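Local coordinates for protein 2-oxoglutarate dehydrogenase E3 component (PDB 2YQU) that probably oxidises the dihydrolipoyl groups of 2-oxoacid dehydrogenase complexes with NAD+ as electron acceptor, using one tightly held FAD per subunit, at residues 366-371 and 441-446; 373-378 and 435-440. One frame throughout, in Å; residues are numbered along the deposited sequence.

Contact 1. Residues 366-371 and 441-446; sequences GKFPYS and LKEAAL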
ATOM      1  N   GLY A 366     -19.720  -2.337   6.220  1.00 16.75           N
ATOM      2  CA  GLY A 366     -18.694  -3.023   6.982  1.00 16.55           C
ATOM      3  C   GLY A 366     -17.576  -2.042   7.281  1.00 16.58           C
ATOM      4  O   GLY A 366     -17.107  -1.354   6.389  1.00 17.00           O
ATOM      5  N   LYS A 367     -17.145  -1.977   8.531  1.00 16.47           N
ATOM      6  CA  LYS A 367     -16.158  -0.999   8.950  1.00 16.40           C
ATOM      7  C   LYS A 367     -15.155  -1.636   9.904  1.00 16.37           C
ATOM      8  O   LYS A 367     -15.535  -2.324  10.854  1.00 16.38           O
ATOM      9  CB  LYS A 367     -16.857   0.193   9.614  1.00 16.90           C
ATOM     10  CG  LYS A 367     -15.955   1.352   9.952  1.00 19.02           C
ATOM     11  CD  LYS A 367     -16.784   2.611  10.193  1.00 22.17           C
ATOM     12  CE  LYS A 367     -16.087   3.581  11.115  1.00 23.96           C
ATOM     13  NZ  LYS A 367     -16.984   4.732  11.442  1.00 26.56           N
ATOM     14  N   PHE A 368     -13.870  -1.417   9.629  1.00 15.64           N
ATOM     15  CA  PHE A 368     -12.795  -1.887  10.489  1.00 15.07           C
ATOM     16  C   PHE A 368     -11.848  -0.727  10.804  1.00 14.72           C
ATOM     17  O   PHE A 368     -11.382  -0.030   9.892  1.00 14.56           O
ATOM     18  CB  PHE A 368     -12.042  -3.035   9.827  1.00 14.94           C
ATOM     19  CG  PHE A 368     -11.202  -3.817  10.776  1.00 15.63           C
ATOM     20  CD1 PHE A 368     -11.780  -4.788  11.583  1.00 16.22           C
ATOM     21  CD2 PHE A 368      -9.838  -3.578  10.889  1.00 15.60           C
ATOM     22  CE1 PHE A 368     -11.011  -5.506  12.466  1.00 15.58           C
ATOM     23  CE2 PHE A 368      -9.062  -4.313  11.762  1.00 16.13           C
ATOM     24  CZ  PHE A 368      -9.650  -5.273  12.559  1.00 16.11           C
ATOM     25  N   PRO A 369     -11.584  -0.496  12.085  1.00 14.49           N
ATOM     26  CA  PRO A 369     -10.764   0.643  12.505  1.00 14.56           C
ATOM     27  C   PRO A 369      -9.283   0.311  12.527  1.00 14.82           C
ATOM     28  O   PRO A 369      -8.914  -0.836  12.808  1.00 14.19           O
ATOM     29  CB  PRO A 369     -11.247   0.892  13.929  1.00 14.83           C
ATOM     30  CG  PRO A 369     -11.564  -0.482  14.433  1.00 14.37           C
ATOM     31  CD  PRO A 369     -12.031  -1.294  13.245  1.00 14.75           C
ATOM     32  N   TYR A 370      -8.451   1.315  12.252  1.00 14.91           N
ATOM     33  CA  TYR A 370      -6.998   1.189  12.366  1.00 15.59           C
ATOM     34  C   TYR A 370      -6.563   0.798  13.780  1.00 16.12           C
ATOM     35  O   TYR A 370      -5.496   0.218  13.959  1.00 16.81           O
ATOM     36  CB  TYR A 370      -6.303   2.499  11.984  1.00 15.49           C
ATOM     37  CG  TYR A 370      -5.960   2.647  10.514  1.00 14.74           C
ATOM     38  CD1 TYR A 370      -4.640   2.758  10.099  1.00 13.98           C
ATOM     39  CD2 TYR A 370      -6.957   2.699   9.541  1.00 15.09           C
ATOM     40  CE1 TYR A 370      -4.313   2.917   8.760  1.00 12.76           C
ATOM     41  CE2 TYR A 370      -6.639   2.851   8.202  1.00 14.43           C
ATOM     42  CZ  TYR A 370      -5.320   2.951   7.814  1.00 14.13           C
ATOM     43  OH  TYR A 370      -5.012   3.117   6.489  1.00 13.21           O
ATOM     44  N   SER A 371      -7.389   1.111  14.775  1.00 16.86           N
ATOM     45  CA  SER A 371      -7.080   0.806  16.174  1.00 17.20           C
ATOM     46  C   SER A 371      -7.037  -0.685  16.452  1.00 17.37           C
ATOM     47  O   SER A 371      -6.394  -1.115  17.404  1.00 17.54           O
ATOM     48  CB  SER A 371      -8.101   1.466  17.104  1.00 17.28           C
ATOM     49  OG  SER A 371      -9.408   1.016  16.828  1.00 18.11           O
ATOM     50  N   LEU A 441      -8.709  -3.612   5.179  1.00 13.10           N
ATOM     51  CA  LEU A 441      -9.647  -3.754   4.078  1.00 13.50           C
ATOM     52  C   LEU A 441     -10.320  -5.123   4.092  1.00 14.07           C
ATOM     53  O   LEU A 441     -11.534  -5.215   3.903  1.00 14.13           O
ATOM     54  CB  LEU A 441      -8.939  -3.535   2.742  1.00 13.61           C
ATOM     55  CG  LEU A 441      -9.794  -3.738   1.485  1.00 13.94           C
ATOM     56  CD1 LEU A 441     -10.964  -2.754   1.457  1.00 13.44           C
ATOM     57  CD2 LEU A 441      -8.924  -3.579   0.270  1.00 14.60           C
ATOM     58  N   LYS A 442      -9.530  -6.172   4.328  1.00 14.45           N
ATOM     59  CA  LYS A 442     -10.038  -7.541   4.400  1.00 15.24           C
ATOM     60  C   LYS A 442     -11.165  -7.647   5.423  1.00 15.12           C
ATOM     61  O   LYS A 442     -12.236  -8.162   5.111  1.00 14.99           O
ATOM     62  CB  LYS A 442      -8.922  -8.510   4.784  1.00 15.54           C
ATOM     63  CG  LYS A 442      -9.343  -9.973   4.855  1.00 17.25           C
ATOM     64  CD  LYS A 442      -8.288 -10.795   5.573  1.00 19.90           C
ATOM     65  CE  LYS A 442      -8.714 -12.234   5.735  1.00 22.63           C
ATOM     66  NZ  LYS A 442      -7.953 -12.902   6.822  1.00 24.47           N
ATOM     67  N   GLU A 443     -10.915  -7.155   6.638  1.00 15.00           N
ATOM     68  CA  GLU A 443     -11.881  -7.269   7.725  1.00 14.71           C
ATOM     69  C   GLU A 443     -13.097  -6.383   7.478  1.00 14.04           C
ATOM     70  O   GLU A 443     -14.215  -6.778   7.783  1.00 13.77           O
ATOM     71  CB  GLU A 443     -11.235  -6.954   9.085  1.00 15.05           C
ATOM     72  CG  GLU A 443     -10.135  -7.914   9.526  1.00 16.30           C
ATOM     73  CD  GLU A 443     -10.639  -9.236  10.091  1.00 18.33           C
ATOM     74  OE1 GLU A 443     -11.812  -9.326  10.490  1.00 19.64           O
ATOM     75  OE2 GLU A 443      -9.852 -10.206  10.127  1.00 20.82           O
ATOM     76  N   ALA A 444     -12.886  -5.195   6.897  1.00 13.80           N
ATOM     77  CA  ALA A 444     -14.000  -4.320   6.528  1.00 13.51           C
ATOM     78  C   ALA A 444     -14.911  -5.033   5.529  1.00 13.37           C
ATOM     79  O   ALA A 444     -16.134  -4.957   5.634  1.00 13.19           O
ATOM     80  CB  ALA A 444     -13.492  -3.012   5.932  1.00 13.83           C
ATOM     81  N   ALA A 445     -14.305  -5.741   4.578  1.00 13.49           N
ATOM     82  CA  ALA A 445     -15.045  -6.448   3.542  1.00 13.61           C
ATOM     83  C   ALA A 445     -15.842  -7.593   4.141  1.00 13.75           C
ATOM     84  O   ALA A 445     -16.995  -7.770   3.795  1.00 14.22           O
ATOM     85  CB  ALA A 445     -14.120  -6.959   2.471  1.00 13.57           C
ATOM     86  N   LEU A 446     -15.213  -8.369   5.025  1.00 14.45           N
ATOM     87  CA  LEU A 446     -15.896  -9.444   5.744  1.00 14.72           C
ATOM     88  C   LEU A 446     -17.076  -8.926   6.548  1.00 15.28           C
ATOM     89  O   LEU A 446     -18.118  -9.567   6.602  1.00 15.34           O
ATOM     90  CB  LEU A 446     -14.945 -10.157   6.709  1.00 14.78           C
ATOM     91  CG  LEU A 446     -13.910 -11.102   6.096  1.00 15.82           C
ATOM     92  CD1 LEU A 446     -12.979 -11.604   7.173  1.00 16.95           C
ATOM     93  CD2 LEU A 446     -14.572 -12.268   5.371  1.00 15.86           C
TER

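Contact 2. Residues 373-378 and 435-440; sequences SGRARA and PSLSEI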
ATOM      1  N   SER A 373      -5.867  -2.833  14.133  1.00 16.40           N
ATOM      2  CA  SER A 373      -4.859  -3.361  13.207  1.00 15.96           C
ATOM      3  C   SER A 373      -3.503  -3.559  13.886  1.00 16.22           C
ATOM      4  O   SER A 373      -2.941  -2.608  14.433  1.00 15.89           O
ATOM      5  CB  SER A 373      -4.678  -2.410  12.020  1.00 15.92           C
ATOM      6  OG  SER A 373      -3.490  -2.712  11.321  1.00 15.14           O
ATOM      7  N   GLY A 374      -2.975  -4.783  13.830  1.00 16.58           N
ATOM      8  CA  GLY A 374      -1.660  -5.083  14.375  1.00 16.48           C
ATOM      9  C   GLY A 374      -0.574  -4.231  13.753  1.00 16.40           C
ATOM     10  O   GLY A 374       0.227  -3.620  14.453  1.00 16.20           O
ATOM     11  N   ARG A 375      -0.576  -4.153  12.424  1.00 16.15           N
ATOM     12  CA  ARG A 375       0.417  -3.367  11.708  1.00 15.88           C
ATOM     13  C   ARG A 375       0.310  -1.875  12.036  1.00 16.00           C
ATOM     14  O   ARG A 375       1.317  -1.224  12.258  1.00 15.58           O
ATOM     15  CB  ARG A 375       0.289  -3.597  10.199  1.00 15.98           C
ATOM     16  CG  ARG A 375       1.400  -2.990   9.373  1.00 15.54           C
ATOM     17  CD  ARG A 375       2.797  -3.543   9.673  1.00 15.04           C
ATOM     18  NE  ARG A 375       3.820  -3.012   8.768  1.00 16.52           N
ATOM     19  CZ  ARG A 375       3.989  -3.391   7.501  1.00 16.95           C
ATOM     20  NH1 ARG A 375       4.941  -2.833   6.772  1.00 18.65           N
ATOM     21  NH2 ARG A 375       3.229  -4.324   6.955  1.00 17.76           N
ATOM     22  N   ALA A 376      -0.906  -1.340  12.076  1.00 16.20           N
ATOM     23  CA  ALA A 376      -1.102   0.072  12.410  1.00 16.41           C
ATOM     24  C   ALA A 376      -0.567   0.372  13.804  1.00 16.92           C
ATOM     25  O   ALA A 376       0.123   1.362  14.004  1.00 16.69           O
ATOM     26  CB  ALA A 376      -2.557   0.450  12.321  1.00 16.82           C
ATOM     27  N   ARG A 377      -0.887  -0.494  14.757  1.00 17.23           N
ATOM     28  CA  ARG A 377      -0.366  -0.375  16.114  1.00 18.33           C
ATOM     29  C   ARG A 377       1.162  -0.339  16.097  1.00 17.94           C
ATOM     30  O   ARG A 377       1.779   0.493  16.761  1.00 16.93           O
ATOM     31  CB  ARG A 377      -0.818  -1.560  16.987  1.00 19.04           C
ATOM     32  CG  ARG A 377      -2.316  -1.652  17.326  1.00 22.40           C
ATOM     33  CD  ARG A 377      -2.813  -3.099  17.599  1.00 26.14           C
ATOM     34  NE  ARG A 377      -4.045  -3.178  18.395  1.00 29.92           N
ATOM     35  CZ  ARG A 377      -4.841  -4.249  18.474  1.00 31.77           C
ATOM     36  NH1 ARG A 377      -5.931  -4.207  19.231  1.00 33.75           N
ATOM     37  NH2 ARG A 377      -4.570  -5.366  17.803  1.00 32.81           N
ATOM     38  N   ALA A 378       1.764  -1.261  15.347  1.00 17.30           N
ATOM     39  CA  ALA A 378       3.215  -1.361  15.265  1.00 17.98           C
ATOM     40  C   ALA A 378       3.843  -0.067  14.751  1.00 18.45           C
ATOM     41  O   ALA A 378       4.904   0.338  15.230  1.00 18.35           O
ATOM     42  CB  ALA A 378       3.611  -2.544  14.384  1.00 17.75           C
ATOM     43  N   PRO A 435       1.692  -9.073   9.210  1.00 13.49           N
ATOM     44  CA  PRO A 435       0.746  -8.008   9.540  1.00 13.01           C
ATOM     45  C   PRO A 435       0.833  -6.897   8.498  1.00 12.68           C
ATOM     46  O   PRO A 435       1.926  -6.418   8.220  1.00 13.35           O
ATOM     47  CB  PRO A 435       1.256  -7.493  10.894  1.00 13.75           C
ATOM     48  CG  PRO A 435       2.709  -7.946  10.977  1.00 13.95           C
ATOM     49  CD  PRO A 435       3.016  -8.824   9.800  1.00 13.46           C
ATOM     50  N   SER A 436      -0.297  -6.496   7.933  1.00 12.07           N
ATOM     51  CA  SER A 436      -0.305  -5.442   6.926  1.00 11.94           C
ATOM     52  C   SER A 436      -1.574  -4.619   7.033  1.00 11.94           C
ATOM     53  O   SER A 436      -2.594  -5.082   7.543  1.00 12.16           O
ATOM     54  CB  SER A 436      -0.182  -6.038   5.529  1.00 11.80           C
ATOM     55  OG  SER A 436      -1.378  -6.675   5.138  1.00 10.91           O
ATOM     56  N   LEU A 437      -1.497  -3.386   6.540  1.00 11.57           N
ATOM     57  CA  LEU A 437      -2.637  -2.495   6.534  1.00 11.47           C
ATOM     58  C   LEU A 437      -3.758  -3.040   5.646  1.00 11.76           C
ATOM     59  O   LEU A 437      -4.919  -2.735   5.890  1.00 11.51           O
ATOM     60  CB  LEU A 437      -2.216  -1.077   6.098  1.00 11.64           C
ATOM     61  CG  LEU A 437      -1.300  -0.328   7.083  1.00 12.09           C
ATOM     62  CD1 LEU A 437      -0.937   1.021   6.517  1.00 13.08           C
ATOM     63  CD2 LEU A 437      -1.913  -0.166   8.471  1.00 13.46           C
ATOM     64  N   SER A 438      -3.421  -3.881   4.655  1.00 12.41           N
ATOM     65  CA  SER A 438      -4.429  -4.497   3.776  1.00 12.75           C
ATOM     66  C   SER A 438      -5.419  -5.361   4.552  1.00 12.80           C
ATOM     67  O   SER A 438      -6.553  -5.532   4.134  1.00 12.47           O
ATOM     68  CB  SER A 438      -3.786  -5.338   2.659  1.00 12.99           C
ATOM     69  OG  SER A 438      -3.225  -6.535   3.170  1.00 13.14           O
ATOM     70  N   GLU A 439      -4.999  -5.901   5.689  1.00 13.21           N
ATOM     71  CA  GLU A 439      -5.919  -6.658   6.519  1.00 13.05           C
ATOM     72  C   GLU A 439      -7.087  -5.806   7.052  1.00 13.23           C
ATOM     73  O   GLU A 439      -8.120  -6.352   7.414  1.00 13.97           O
ATOM     74  CB  GLU A 439      -5.183  -7.289   7.692  1.00 12.81           C
ATOM     75  CG  GLU A 439      -4.131  -8.315   7.303  1.00 12.39           C
ATOM     76  CD  GLU A 439      -3.369  -8.800   8.514  1.00 14.87           C
ATOM     77  OE1 GLU A 439      -3.629  -9.941   8.940  1.00 16.04           O
ATOM     78  OE2 GLU A 439      -2.548  -8.024   9.056  1.00 13.24           O
ATOM     79  N   ILE A 440      -6.912  -4.486   7.130  1.00 13.36           N
ATOM     80  CA  ILE A 440      -8.012  -3.590   7.510  1.00 12.58           C
ATOM     81  C   ILE A 440      -9.114  -3.642   6.446  1.00 12.97           C
ATOM     82  O   ILE A 440     -10.300  -3.688   6.763  1.00 12.45           O
ATOM     83  CB  ILE A 440      -7.507  -2.147   7.719  1.00 12.46           C
ATOM     84  CG1 ILE A 440      -6.456  -2.109   8.837  1.00 11.95           C
ATOM     85  CG2 ILE A 440      -8.678  -1.183   8.016  1.00 11.91           C
ATOM     86  CD1 ILE A 440      -5.683  -0.819   8.893  1.00 12.30           C
TER
HETATM   87  O   HOH W   1      -3.669  -4.821   9.976  1.00 17.48           O
HETATM   88  O   HOH W   2      -2.129  -6.728  11.395  1.00 19.16           O

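Contact 1. Residues 366-371 and 441-446
The carbonyl oxygen A444 O takes a CA-H...O contact from G366, whose CA lies 3.5 Å from it with an angle of 141° at the hydrogen. It belongs to a helix-on-sheet packing: helix 438-449 lies on strand 363-369, an outermost strand, within this chain, of the antiparallel sheet in the dimerisation domain. The axes of 366-369 and 441-446 run roughly antiparallel and approach to 6.0 Å, close for a helix and a strand, because small residues meet here. On its helix side G366 carries only hydrogen, and A444 offers a single methyl, which rests on the strand backbone 4.0 Å from G366 O. F368 comes two residues on, on the same side of the strand. Its CB lies 4.2 Å from A444 CB, and with CG anti to the backbone N (chi1 -163°) its ring stands alongside E443, the two side chains leaving their backbones in a common direction. E443 CB sits over one ring face, 3.6 Å from the centroid and 23° off the normal, a CH-pi contact offset toward the rim. A glutamate suits this place because its methylene groups serve the aromatic face while its bent chain carries the carboxylate to the C-terminal tail, where OE2 bonds to H454 ND1 and OE1 to I453 N. The phenyl is thus sandwiched: on the face opposite E443 CB, P369 CD lies 3.6 Å above the ring plane.

Contact 2. Residues 373-378 and 435-440
This is a mixed polar and apolar contact within the dimerisation domain, joining the first turn of helix 374-379 to the loop that follows H434 and leads into helix 438-449, at the interface with the second subunit. R375 makes the direct polar link. A turn at chi2 (62°) brings its chain round beside P435 O, so that CD comes to 3.3 Å from P435 O and NH2 donates to the same oxygen at 2.8 Å. The N-H...O angle is 144°; the donor lies in the carbonyl plane on a lone pair, though the oxygen is tilted somewhat out of the guanidinium plane. P435 follows a cis peptide bond, and its side chain touches a bound FAD. S373 is the N-cap of its helix: OG accepts from A376 N at 3.0 Å, a nearly straight bond, while a water that donates to S436 O lies unusually close to S373 OG. Next to the cap the contact is apolar. I440 CD1 meets S373 CB at 3.6 Å, and L437 CD2 touches the A376 methyl at 4.0 Å, the small alanine letting the leucine tip reach the helix. E439 OE2 accepts from S436 N at 2.9 Å, from above the carboxylate plane, and from a second water that in turn accepts from R375 N. E439 is thereby steadied while OE1 bonds to H434 ND1. R375 also pairs through NE and NH1 with E53 and E345 of the second subunit, so one guanidinium ties the loop beside H434, the predicted proton acceptor, to the dimer partner.

Overall arrangement
Contact 2 uses the loop entering helix 438-449 and its first turn, contact 1 the next turn; their centres are 11 Å apart, and strand 363-369 runs directly on toward helix 374-379. I440 is the shared piece: its CG2 lies 3.5 Å from F368 O, and its CD1 packs 3.8 Å from Y370 CD2. A376 CB adds a touch on Y370 O at 3.4 Å. Two glutamates one turn apart hold different histidines of the carbonate pocket: E439 in contact 2 bonds to H434, E443 in contact 1 to H454. The side chain of P435 comes within about 3 Å of a bound FAD, whereas that of E443 stays about 14 Å away, so contact 1 lies farther from the flavin cofactor.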